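Local coordinates for cupin type-2 domain-containing protein (Klebsiella pneumoniae subsp. pneumoniae MGH 78578, PDB 3H8U) that is of unknown function but adopts the double-stranded beta-helix fold of the cupins and, like many of that superfamily, probably binds a metal ion, at residues A[70-76]-A[96-102]; A[60-66]-A[87-93]; A[39-45]-A[107-113]. All coordinates share one frame; numbering follows the deposited sequence.

Contact 1 of 3, residues A[70-76]-A[96-102]; sequences EAEYHQG and VHGAMNS
Glu72 and Met100, a selenomethionine, face each other as an antiparallel hydrogen-bonded pair between strands 70-74 and 97-101. Glu72 N donates to Met100 O at 2.8 Å, and Met100 N donates to Glu72 O at 3.0 Å. Their side chains leave the sheet on the same face and run alongside each other. The glutamate chain is extended, whereas that of Met100 bends at chi2 and chi3, and this bend brings the methyl CE to within 3.5 Å of Glu72 OE2, a van der Waals contact at the carboxylate end. The second hydrogen-bonded pair is His74 with Gly98. Here His74 N reaches Gly98 O at 2.8 Å from well above the carbonyl plane, while Gly98 N meets a lone pair of His74 O in plane. The His74 ring turns away from the partner strand, and its ND1 bonds Ser54. Val96 is the other large contributor: its CB and CG1 both rest 3.7 Å from Gly76 CA, and a water joins Gln75 O to Val96 N. On the opposite face, toward the barrel interior, Tyr73 CG is anti to the backbone N (chi1 -176°), which carries the ring obliquely over to His97, with OH 3.3 Å from His97 CB. On the same face as Tyr73, Ala71 CB and Ala99 CB meet at 4.3 Å. The His97 ring also meets those of His55 and His57. The chemistry is thus two-sided: a mixed face where a carboxylate, a selenoether chain and an imidazole remain partly exposed, and a buried face of small and aromatic groups leading to His97, His55 and His57, a cluster that resembles the metal-binding histidines of cupins, although here His97 NE2 bonds Asp62.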
loop_
_atom_site.group_PDB
_atom_site.type_symbol
_atom_site.label_atom_id
_atom_site.label_comp_id
_atom_site.label_asym_id
_atom_site.label_seq_id
_atom_site.Cartn_x
_atom_site.Cartn_y
_atom_site.Cartn_z
ATOM N N GLU A 70 0.126 14.565 -7.614
ATOM C CA GLU A 70 0.625 14.097 -8.890
ATOM C C GLU A 70 2.168 14.194 -8.883
ATOM O O GLU A 70 2.730 15.102 -8.249
ATOM C CB GLU A 70 0.043 14.957 -10.006
ATOM C CG GLU A 70 -1.476 14.810 -10.227
ATOM C CD GLU A 70 -1.973 15.467 -11.508
ATOM O OE1 GLU A 70 -1.178 15.685 -12.448
ATOM O OE2 GLU A 70 -3.181 15.745 -11.585
ATOM N N ALA A 71 2.837 13.293 -9.603
ATOM C CA ALA A 71 4.285 13.305 -9.707
ATOM C C ALA A 71 4.742 12.766 -11.049
ATOM O O ALA A 71 4.000 12.058 -11.734
ATOM C CB ALA A 71 4.920 12.484 -8.589
ATOM N N GLU A 72 5.966 13.142 -11.400
ATOM C CA GLU A 72 6.720 12.518 -12.475
ATOM C C GLU A 72 7.464 11.363 -11.856
ATOM O O GLU A 72 8.318 11.590 -11.026
ATOM C CB GLU A 72 7.818 13.423 -12.954
ATOM C CG GLU A 72 7.483 14.636 -13.685
ATOM C CD GLU A 72 8.769 15.483 -13.913
ATOM O OE1 GLU A 72 9.954 14.997 -13.759
ATOM O OE2 GLU A 72 8.579 16.654 -14.215
ATOM N N TYR A 73 7.157 10.142 -12.272
ATOM C CA TYR A 73 7.802 8.949 -11.728
ATOM C C TYR A 73 8.994 8.639 -12.633
ATOM O O TYR A 73 8.814 8.404 -13.814
ATOM C CB TYR A 73 6.788 7.807 -11.749
ATOM C CG TYR A 73 7.264 6.519 -11.136
ATOM C CD1 TYR A 73 7.519 6.423 -9.777
ATOM C CD2 TYR A 73 7.439 5.367 -11.927
ATOM C CE1 TYR A 73 7.912 5.186 -9.195
ATOM C CE2 TYR A 73 7.833 4.174 -11.357
ATOM C CZ TYR A 73 8.069 4.081 -10.008
ATOM O OH TYR A 73 8.479 2.857 -9.483
ATOM N N HIS A 74 10.209 8.756 -12.106
ATOM C CA HIS A 74 11.424 8.426 -12.870
ATOM C C HIS A 74 11.694 6.923 -12.835
ATOM O O HIS A 74 11.767 6.327 -11.772
ATOM C CB HIS A 74 12.644 9.147 -12.291
ATOM C CG HIS A 74 13.909 8.945 -13.090
ATOM N ND1 HIS A 74 15.147 8.804 -12.495
ATOM C CD2 HIS A 74 14.126 8.857 -14.431
ATOM C CE1 HIS A 74 16.065 8.647 -13.429
ATOM N NE2 HIS A 74 15.469 8.645 -14.609
ATOM N N GLN A 75 11.872 6.334 -14.012
ATOM C CA GLN A 75 12.046 4.879 -14.163
ATOM C C GLN A 75 13.491 4.517 -14.502
ATOM O O GLN A 75 13.759 3.364 -14.850
ATOM C CB GLN A 75 11.098 4.350 -15.262
ATOM C CG GLN A 75 9.602 4.658 -14.963
ATOM C CD GLN A 75 8.609 3.846 -15.778
ATOM O OE1 GLN A 75 8.992 3.087 -16.684
ATOM N NE2 GLN A 75 7.334 4.018 -15.488
ATOM N N GLY A 76 14.404 5.489 -14.382
ATOM C CA GLY A 76 15.799 5.320 -14.770
ATOM C C GLY A 76 16.038 5.867 -16.179
ATOM O O GLY A 76 15.111 5.905 -16.991
ATOM N N VAL A 96 15.339 1.079 -11.381
ATOM C CA VAL A 96 15.519 2.420 -10.849
ATOM C C VAL A 96 14.165 3.105 -10.675
ATOM O O VAL A 96 13.279 3.000 -11.550
ATOM C CB VAL A 96 16.420 3.293 -11.769
ATOM C CG1 VAL A 96 16.559 4.710 -11.194
ATOM C CG2 VAL A 96 17.792 2.682 -11.914
ATOM N N HIS A 97 13.983 3.781 -9.543
ATOM C CA HIS A 97 12.769 4.556 -9.310
ATOM C C HIS A 97 13.025 5.751 -8.382
ATOM O O HIS A 97 13.819 5.688 -7.426
ATOM C CB HIS A 97 11.632 3.671 -8.750
ATOM C CG HIS A 97 11.930 3.047 -7.422
ATOM N ND1 HIS A 97 12.996 2.184 -7.227
ATOM C CD2 HIS A 97 11.268 3.104 -6.237
ATOM C CE1 HIS A 97 12.993 1.782 -5.963
ATOM N NE2 HIS A 97 11.961 2.330 -5.347
ATOM N N GLY A 98 12.336 6.829 -8.697
ATOM C CA GLY A 98 12.404 8.096 -7.971
ATOM C C GLY A 98 11.207 8.928 -8.418
ATOM O O GLY A 98 10.432 8.491 -9.291
ATOM N N ALA A 99 11.036 10.128 -7.859
ATOM C CA ALA A 99 9.929 10.975 -8.312
ATOM C C ALA A 99 10.169 12.457 -8.072
ATOM O O ALA A 99 11.007 12.809 -7.259
ATOM C CB ALA A 99 8.629 10.521 -7.670
HETATM N N MSE A 100 9.460 13.308 -8.823
HETATM C CA MSE A 100 9.373 14.734 -8.528
HETATM C C MSE A 100 7.894 15.121 -8.476
HETATM O O MSE A 100 7.146 14.766 -9.408
HETATM C CB MSE A 100 10.100 15.590 -9.583
HETATM C CG MSE A 100 10.360 17.030 -9.030
HETATM SE SE MSE A 100 10.316 18.361 -10.326
HETATM C CE MSE A 100 8.578 17.947 -10.933
ATOM N N ASN A 101 7.490 15.827 -7.409
ATOM C CA ASN A 101 6.123 16.378 -7.291
ATOM C C ASN A 101 5.969 17.499 -8.333
ATOM O O ASN A 101 6.539 18.590 -8.176
ATOM C CB ASN A 101 5.827 16.902 -5.881
ATOM C CG ASN A 101 4.440 17.444 -5.760
ATOM O OD1 ASN A 101 3.760 17.551 -6.769
ATOM N ND2 ASN A 101 3.988 17.766 -4.540
ATOM N N SER A 102 5.183 17.228 -9.381
ATOM C CA SER A 102 4.919 18.186 -10.455
ATOM C C SER A 102 3.739 19.131 -10.145
ATOM O O SER A 102 3.494 20.092 -10.891
ATOM C CB SER A 102 4.669 17.442 -11.775
ATOM O OG SER A 102 3.757 16.371 -11.572
HETATM O O HOH W 1 0.957 17.134 -6.917
HETATM O O HOH W 2 1.437 17.488 -12.132
HETATM O O HOH W 3 15.354 1.000 -14.200
#

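Contact 2 of 3, residues A[60-66]-A[87-93]; sequences GQDTWTV and DIAIAKP
Asp62 N to Ala91 O and Ala91 N to Asp62 O are both 2.9 Å, the first of five backbone hydrogen bonds between strands 61-66 and 87-91. Trp64 and Ala89 pair likewise, with Trp64 N to Ala89 O the shortest at 2.7 Å, and Val66 N ends the ladder on Asp87 O at an almost straight 171°. Beyond Asp62, one water lies close to both Gly60 O and Ala91 O but cannot serve every acceptor around it, whereas Gly60 N is buried without a partner. The Asp62 carboxylate is shared: Trp64 NE1, with the acceptor near its ring plane, reaches OD2 at 3.0 Å from above the carboxylate plane, His97 NE2 bonds the same oxygen, and Ser111 OG hydrogen-bonds OD1. On the other face Gln61 NE2 bonds Thr63 OG1 at 3.0 Å, close to the amide plane, and OE1 is held by Thr36 of the second subunit. The extended Gln61 chain crosses Ile90, NE2 lying 3.4 Å from CG2, and Thr63 CG2 touches Ile88 CG2 and Ile90 CG1. In this ladder of the cupin double-stranded beta-helix Trp64 points inward onto Phe109 and Tyr73; strand 107-114 flanks 61-68, and residues 87-89 pair with a strand of the second subunit.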
loop_
_atom_site.group_PDB
_atom_site.type_symbol
_atom_site.label_atom_id
_atom_site.label_comp_id
_atom_site.label_asym_id
_atom_site.label_seq_id
_atom_site.Cartn_x
_atom_site.Cartn_y
_atom_site.Cartn_z
ATOM N N GLY A 60 14.813 -6.215 -3.640
ATOM C CA GLY A 60 13.500 -5.907 -3.081
ATOM C C GLY A 60 12.624 -5.228 -4.088
ATOM O O GLY A 60 13.131 -4.656 -5.069
ATOM N N GLN A 61 11.321 -5.352 -3.875
ATOM C CA GLN A 61 10.293 -4.653 -4.626
ATOM C C GLN A 61 9.760 -3.502 -3.787
ATOM O O GLN A 61 9.536 -3.650 -2.567
ATOM C CB GLN A 61 9.152 -5.614 -4.973
ATOM C CG GLN A 61 7.990 -4.935 -5.694
ATOM C CD GLN A 61 6.983 -5.908 -6.135
ATOM O OE1 GLN A 61 7.341 -7.025 -6.584
ATOM N NE2 GLN A 61 5.713 -5.494 -6.128
ATOM N N ASP A 62 9.574 -2.351 -4.435
ATOM C CA ASP A 62 9.002 -1.187 -3.807
ATOM C C ASP A 62 7.683 -0.838 -4.502
ATOM O O ASP A 62 7.647 -0.460 -5.679
ATOM C CB ASP A 62 9.973 -0.011 -3.888
ATOM C CG ASP A 62 9.555 1.172 -3.028
ATOM O OD1 ASP A 62 8.496 1.108 -2.335
ATOM O OD2 ASP A 62 10.325 2.181 -3.054
ATOM N N THR A 63 6.607 -1.010 -3.759
ATOM C CA THR A 63 5.263 -0.751 -4.239
ATOM C C THR A 63 4.753 0.535 -3.587
ATOM O O THR A 63 4.657 0.620 -2.355
ATOM C CB THR A 63 4.287 -1.923 -3.915
ATOM O OG1 THR A 63 4.809 -3.140 -4.466
ATOM C CG2 THR A 63 2.921 -1.635 -4.562
ATOM N N TRP A 64 4.441 1.534 -4.419
ATOM C CA TRP A 64 3.895 2.783 -3.945
ATOM C C TRP A 64 2.415 2.896 -4.214
ATOM O O TRP A 64 1.951 2.614 -5.311
ATOM C CB TRP A 64 4.537 3.988 -4.634
ATOM C CG TRP A 64 5.989 4.182 -4.486
ATOM C CD1 TRP A 64 6.870 3.430 -3.774
ATOM C CD2 TRP A 64 6.743 5.271 -5.033
ATOM N NE1 TRP A 64 8.116 3.982 -3.845
ATOM C CE2 TRP A 64 8.075 5.101 -4.624
ATOM C CE3 TRP A 64 6.409 6.386 -5.820
ATOM C CZ2 TRP A 64 9.086 5.989 -4.969
ATOM C CZ3 TRP A 64 7.417 7.278 -6.167
ATOM C CH2 TRP A 64 8.739 7.079 -5.742
ATOM N N THR A 65 1.662 3.349 -3.205
ATOM C CA THR A 65 0.250 3.660 -3.410
ATOM C C THR A 65 0.048 5.157 -3.157
ATOM O O THR A 65 0.292 5.659 -2.068
ATOM C CB THR A 65 -0.664 2.781 -2.501
ATOM O OG1 THR A 65 -0.575 1.414 -2.905
ATOM C CG2 THR A 65 -2.096 3.237 -2.622
ATOM N N VAL A 66 -0.408 5.873 -4.181
ATOM C CA VAL A 66 -0.489 7.309 -4.102
ATOM C C VAL A 66 -1.809 7.760 -3.438
ATOM O O VAL A 66 -2.922 7.447 -3.925
ATOM C CB VAL A 66 -0.286 7.968 -5.497
ATOM C CG1 VAL A 66 -0.275 9.459 -5.329
ATOM C CG2 VAL A 66 1.041 7.498 -6.152
ATOM N N ASP A 87 -3.124 5.908 -8.055
ATOM C CA ASP A 87 -2.229 5.072 -8.835
ATOM C C ASP A 87 -1.320 4.254 -7.914
ATOM O O ASP A 87 -1.042 4.635 -6.774
ATOM C CB ASP A 87 -1.317 5.921 -9.751
ATOM C CG ASP A 87 -2.010 6.468 -10.959
ATOM O OD1 ASP A 87 -3.138 6.035 -11.292
ATOM O OD2 ASP A 87 -1.380 7.352 -11.615
ATOM N N ILE A 88 -0.834 3.134 -8.450
ATOM C CA ILE A 88 0.168 2.283 -7.838
ATOM C C ILE A 88 1.427 2.378 -8.725
ATOM O O ILE A 88 1.329 2.281 -9.941
ATOM C CB ILE A 88 -0.328 0.807 -7.804
ATOM C CG1 ILE A 88 -1.639 0.723 -7.031
ATOM C CG2 ILE A 88 0.739 -0.132 -7.271
ATOM C CD1 ILE A 88 -2.424 -0.547 -7.238
ATOM N N ALA A 89 2.608 2.548 -8.128
ATOM C CA ALA A 89 3.874 2.477 -8.875
ATOM C C ALA A 89 4.708 1.328 -8.313
ATOM O O ALA A 89 4.749 1.142 -7.091
ATOM C CB ALA A 89 4.654 3.787 -8.782
ATOM N N ILE A 90 5.256 0.486 -9.194
ATOM C CA ILE A 90 6.017 -0.666 -8.716
ATOM C C ILE A 90 7.406 -0.628 -9.308
ATOM O O ILE A 90 7.572 -0.563 -10.559
ATOM C CB ILE A 90 5.309 -2.021 -8.995
ATOM C CG1 ILE A 90 3.974 -2.122 -8.246
ATOM C CG2 ILE A 90 6.260 -3.230 -8.618
ATOM C CD1 ILE A 90 3.058 -3.262 -8.769
ATOM N N ALA A 91 8.413 -0.729 -8.437
ATOM C CA ALA A 91 9.782 -1.028 -8.876
ATOM C C ALA A 91 10.077 -2.451 -8.437
ATOM O O ALA A 91 10.053 -2.748 -7.222
ATOM C CB ALA A 91 10.782 -0.066 -8.259
ATOM N N LYS A 92 10.347 -3.324 -9.406
ATOM C CA LYS A 92 10.881 -4.661 -9.106
ATOM C C LYS A 92 12.358 -4.547 -8.772
ATOM O O LYS A 92 12.964 -3.510 -9.038
ATOM C CB LYS A 92 10.681 -5.592 -10.280
ATOM C CG LYS A 92 9.232 -5.858 -10.549
ATOM C CD LYS A 92 9.037 -6.855 -11.663
ATOM C CE LYS A 92 8.758 -6.208 -12.958
ATOM N NZ LYS A 92 8.424 -7.255 -14.002
ATOM N N PRO A 93 12.945 -5.614 -8.208
ATOM C CA PRO A 93 14.373 -5.575 -7.954
ATOM C C PRO A 93 15.202 -5.166 -9.193
ATOM O O PRO A 93 14.962 -5.644 -10.296
ATOM C CB PRO A 93 14.667 -7.006 -7.483
ATOM C CG PRO A 93 13.429 -7.459 -6.872
ATOM C CD PRO A 93 12.337 -6.867 -7.723
HETATM O O HOH W 4 12.543 -1.786 -5.715
#

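Contact 3 of 3, residues A[39-45]-A[107-113]; sequences SVVVVWH and FIFVSVV
Strands 40-45 and 107-113 are joined by three reciprocal pairs of backbone hydrogen bonds, Val40 with Val113, Val42 with Ser111 and Trp44 with Phe109; the shortest is Ser111 N to Val42 O at 2.8 Å. Ser111 OG accepts hydrogen bonds from two waters. One of them also donates to Val40 O, and the other accepts from Trp44 NE1 at 3.1 Å, near the plane of the indole; Asp62 is a further partner of the hydroxyl. Next to this network the Trp44 and Phe109 side chains lie together. Trp44 CB sits over the phenyl face, 3.6 Å from the ring centroid, as a CH-pi contact, while the five-membered ring and the phenyl are inclined by only 21° but slid apart with little overlap. Ser111 CB touches the indole edge. The reverse face is mainly aliphatic, with His45 at one end: Val41 CG1 crosses to Val110 CG1 at 3.9 Å, and Ile108 CG1 reaches His45 CD2 at 3.7 Å. Helix 17-20 packs on this face through Val17 and Tyr20, and the second subunit covers Val41, Val110 and Val112. In the cupin barrel this joins an early strand to a late one, with strands 31-35 and 61-68 bordering the pair.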
loop_
_atom_site.group_PDB
_atom_site.type_symbol
_atom_site.label_atom_id
_atom_site.label_comp_id
_atom_site.label_asym_id
_atom_site.label_seq_id
_atom_site.Cartn_x
_atom_site.Cartn_y
_atom_site.Cartn_z
ATOM N N SER A 39 8.243 -6.667 5.417
ATOM C CA SER A 39 8.110 -5.385 4.711
ATOM C C SER A 39 8.518 -4.222 5.613
ATOM O O SER A 39 8.465 -4.296 6.843
ATOM C CB SER A 39 6.657 -5.097 4.288
ATOM O OG SER A 39 6.143 -6.098 3.390
ATOM N N VAL A 40 8.863 -3.132 4.955
ATOM C CA VAL A 40 8.984 -1.834 5.603
ATOM C C VAL A 40 7.947 -0.909 4.943
ATOM O O VAL A 40 7.897 -0.802 3.716
ATOM C CB VAL A 40 10.421 -1.286 5.476
ATOM C CG1 VAL A 40 10.505 0.147 5.977
ATOM C CG2 VAL A 40 11.410 -2.160 6.248
ATOM N N VAL A 41 7.109 -0.282 5.757
ATOM C CA VAL A 41 6.016 0.543 5.290
ATOM C C VAL A 41 6.363 1.964 5.719
ATOM O O VAL A 41 6.619 2.215 6.935
ATOM C CB VAL A 41 4.664 0.099 5.930
ATOM C CG1 VAL A 41 3.514 1.033 5.510
ATOM C CG2 VAL A 41 4.338 -1.351 5.577
ATOM N N VAL A 42 6.404 2.874 4.729
ATOM C CA VAL A 42 6.850 4.262 4.901
ATOM C C VAL A 42 5.814 5.210 4.257
ATOM O O VAL A 42 5.229 4.898 3.223
ATOM C CB VAL A 42 8.254 4.491 4.233
ATOM C CG1 VAL A 42 8.670 5.956 4.246
ATOM C CG2 VAL A 42 9.298 3.620 4.924
ATOM N N VAL A 43 5.572 6.327 4.913
ATOM C CA VAL A 43 4.760 7.413 4.354
ATOM C C VAL A 43 5.728 8.505 3.888
ATOM O O VAL A 43 6.517 9.046 4.691
ATOM C CB VAL A 43 3.758 7.953 5.386
ATOM C CG1 VAL A 43 3.186 9.293 4.924
ATOM C CG2 VAL A 43 2.649 6.935 5.607
ATOM N N TRP A 44 5.667 8.802 2.591
ATOM C CA TRP A 44 6.433 9.838 1.983
ATOM C C TRP A 44 5.554 11.047 1.613
ATOM O O TRP A 44 4.420 10.886 1.190
ATOM C CB TRP A 44 7.092 9.321 0.711
ATOM C CG TRP A 44 8.187 8.359 0.943
ATOM C CD1 TRP A 44 8.109 7.005 0.829
ATOM C CD2 TRP A 44 9.526 8.660 1.327
ATOM N NE1 TRP A 44 9.319 6.441 1.101
ATOM C CE2 TRP A 44 10.217 7.428 1.409
ATOM C CE3 TRP A 44 10.212 9.833 1.596
ATOM C CZ2 TRP A 44 11.567 7.351 1.747
ATOM C CZ3 TRP A 44 11.568 9.761 1.946
ATOM C CH2 TRP A 44 12.225 8.530 2.009
ATOM N N HIS A 45 6.139 12.227 1.759
ATOM C CA HIS A 45 5.492 13.501 1.426
ATOM C C HIS A 45 6.498 14.361 0.667
ATOM O O HIS A 45 7.623 14.531 1.099
ATOM C CB HIS A 45 5.037 14.205 2.717
ATOM C CG HIS A 45 4.498 15.596 2.512
ATOM N ND1 HIS A 45 5.282 16.672 2.141
ATOM C CD2 HIS A 45 3.241 16.080 2.655
ATOM C CE1 HIS A 45 4.525 17.756 2.070
ATOM N NE2 HIS A 45 3.278 17.411 2.330
ATOM N N PHE A 107 2.354 15.755 -2.710
ATOM C CA PHE A 107 2.400 14.396 -3.241
ATOM C C PHE A 107 2.664 13.455 -2.070
ATOM O O PHE A 107 3.704 13.561 -1.422
ATOM C CB PHE A 107 3.496 14.321 -4.303
ATOM C CG PHE A 107 3.783 12.934 -4.812
ATOM C CD1 PHE A 107 2.782 12.168 -5.392
ATOM C CD2 PHE A 107 5.072 12.416 -4.774
ATOM C CE1 PHE A 107 3.054 10.882 -5.904
ATOM C CE2 PHE A 107 5.345 11.120 -5.306
ATOM C CZ PHE A 107 4.320 10.364 -5.848
ATOM N N ILE A 108 1.684 12.596 -1.755
ATOM C CA ILE A 108 1.791 11.723 -0.600
ATOM C C ILE A 108 1.515 10.287 -1.024
ATOM O O ILE A 108 0.500 9.994 -1.671
ATOM C CB ILE A 108 0.813 12.183 0.537
ATOM C CG1 ILE A 108 1.129 13.603 0.992
ATOM C CG2 ILE A 108 0.875 11.232 1.734
ATOM C CD1 ILE A 108 0.113 14.213 1.919
ATOM N N PHE A 109 2.411 9.391 -0.634
ATOM C CA PHE A 109 2.255 7.983 -0.957
ATOM C C PHE A 109 2.768 7.089 0.151
ATOM O O PHE A 109 3.534 7.510 1.008
ATOM C CB PHE A 109 2.911 7.614 -2.301
ATOM C CG PHE A 109 4.383 7.751 -2.325
ATOM C CD1 PHE A 109 4.971 8.995 -2.553
ATOM C CD2 PHE A 109 5.200 6.656 -2.144
ATOM C CE1 PHE A 109 6.337 9.135 -2.603
ATOM C CE2 PHE A 109 6.587 6.789 -2.175
ATOM C CZ PHE A 109 7.152 8.036 -2.435
ATOM N N VAL A 110 2.272 5.864 0.105
ATOM C CA VAL A 110 2.652 4.822 1.016
ATOM C C VAL A 110 3.527 3.886 0.201
ATOM O O VAL A 110 3.085 3.316 -0.797
ATOM C CB VAL A 110 1.433 4.075 1.550
ATOM C CG1 VAL A 110 1.894 2.820 2.394
ATOM C CG2 VAL A 110 0.552 5.020 2.361
ATOM N N SER A 111 4.752 3.714 0.678
ATOM C CA SER A 111 5.706 2.766 0.131
ATOM C C SER A 111 5.785 1.477 0.964
ATOM O O SER A 111 5.995 1.543 2.188
ATOM C CB SER A 111 7.097 3.405 0.108
ATOM O OG SER A 111 8.105 2.429 -0.060
ATOM N N VAL A 112 5.656 0.334 0.281
ATOM C CA VAL A 112 5.874 -0.963 0.894
ATOM C C VAL A 112 7.056 -1.623 0.179
ATOM O O VAL A 112 6.925 -2.025 -0.972
ATOM C CB VAL A 112 4.623 -1.861 0.825
ATOM C CG1 VAL A 112 4.887 -3.233 1.559
ATOM C CG2 VAL A 112 3.404 -1.132 1.409
ATOM N N VAL A 113 8.187 -1.709 0.883
ATOM C CA VAL A 113 9.382 -2.392 0.379
ATOM C C VAL A 113 9.427 -3.799 0.938
ATOM O O VAL A 113 9.273 -3.978 2.153
ATOM C CB VAL A 113 10.651 -1.624 0.774
ATOM C CG1 VAL A 113 11.915 -2.413 0.449
ATOM C CG2 VAL A 113 10.668 -0.270 0.036
HETATM O O HOH W 5 9.204 1.493 2.334
HETATM O O HOH W 6 10.623 3.648 0.999
#

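Contacts 2 and 3 belong to one five-stranded sheet, where 61-68 and 107-114 are neighbours, while contact 1 lies in the facing sheet of the cupin barrel. Contact 3 is nearest the centre of the chain, and like contact 2 it is largely buried; contact 1 is further out and keeps charged and polar side chains partly exposed on one face. Inside the barrel the three converge: contact 2 is linked to both of the others through its aspartate, and its tryptophan stacks on Phe109 of contact 3. The outward faces of contacts 2 and 3, largely aliphatic with two threonines in contact 2, pack against the second subunit, which contact 1 also touches.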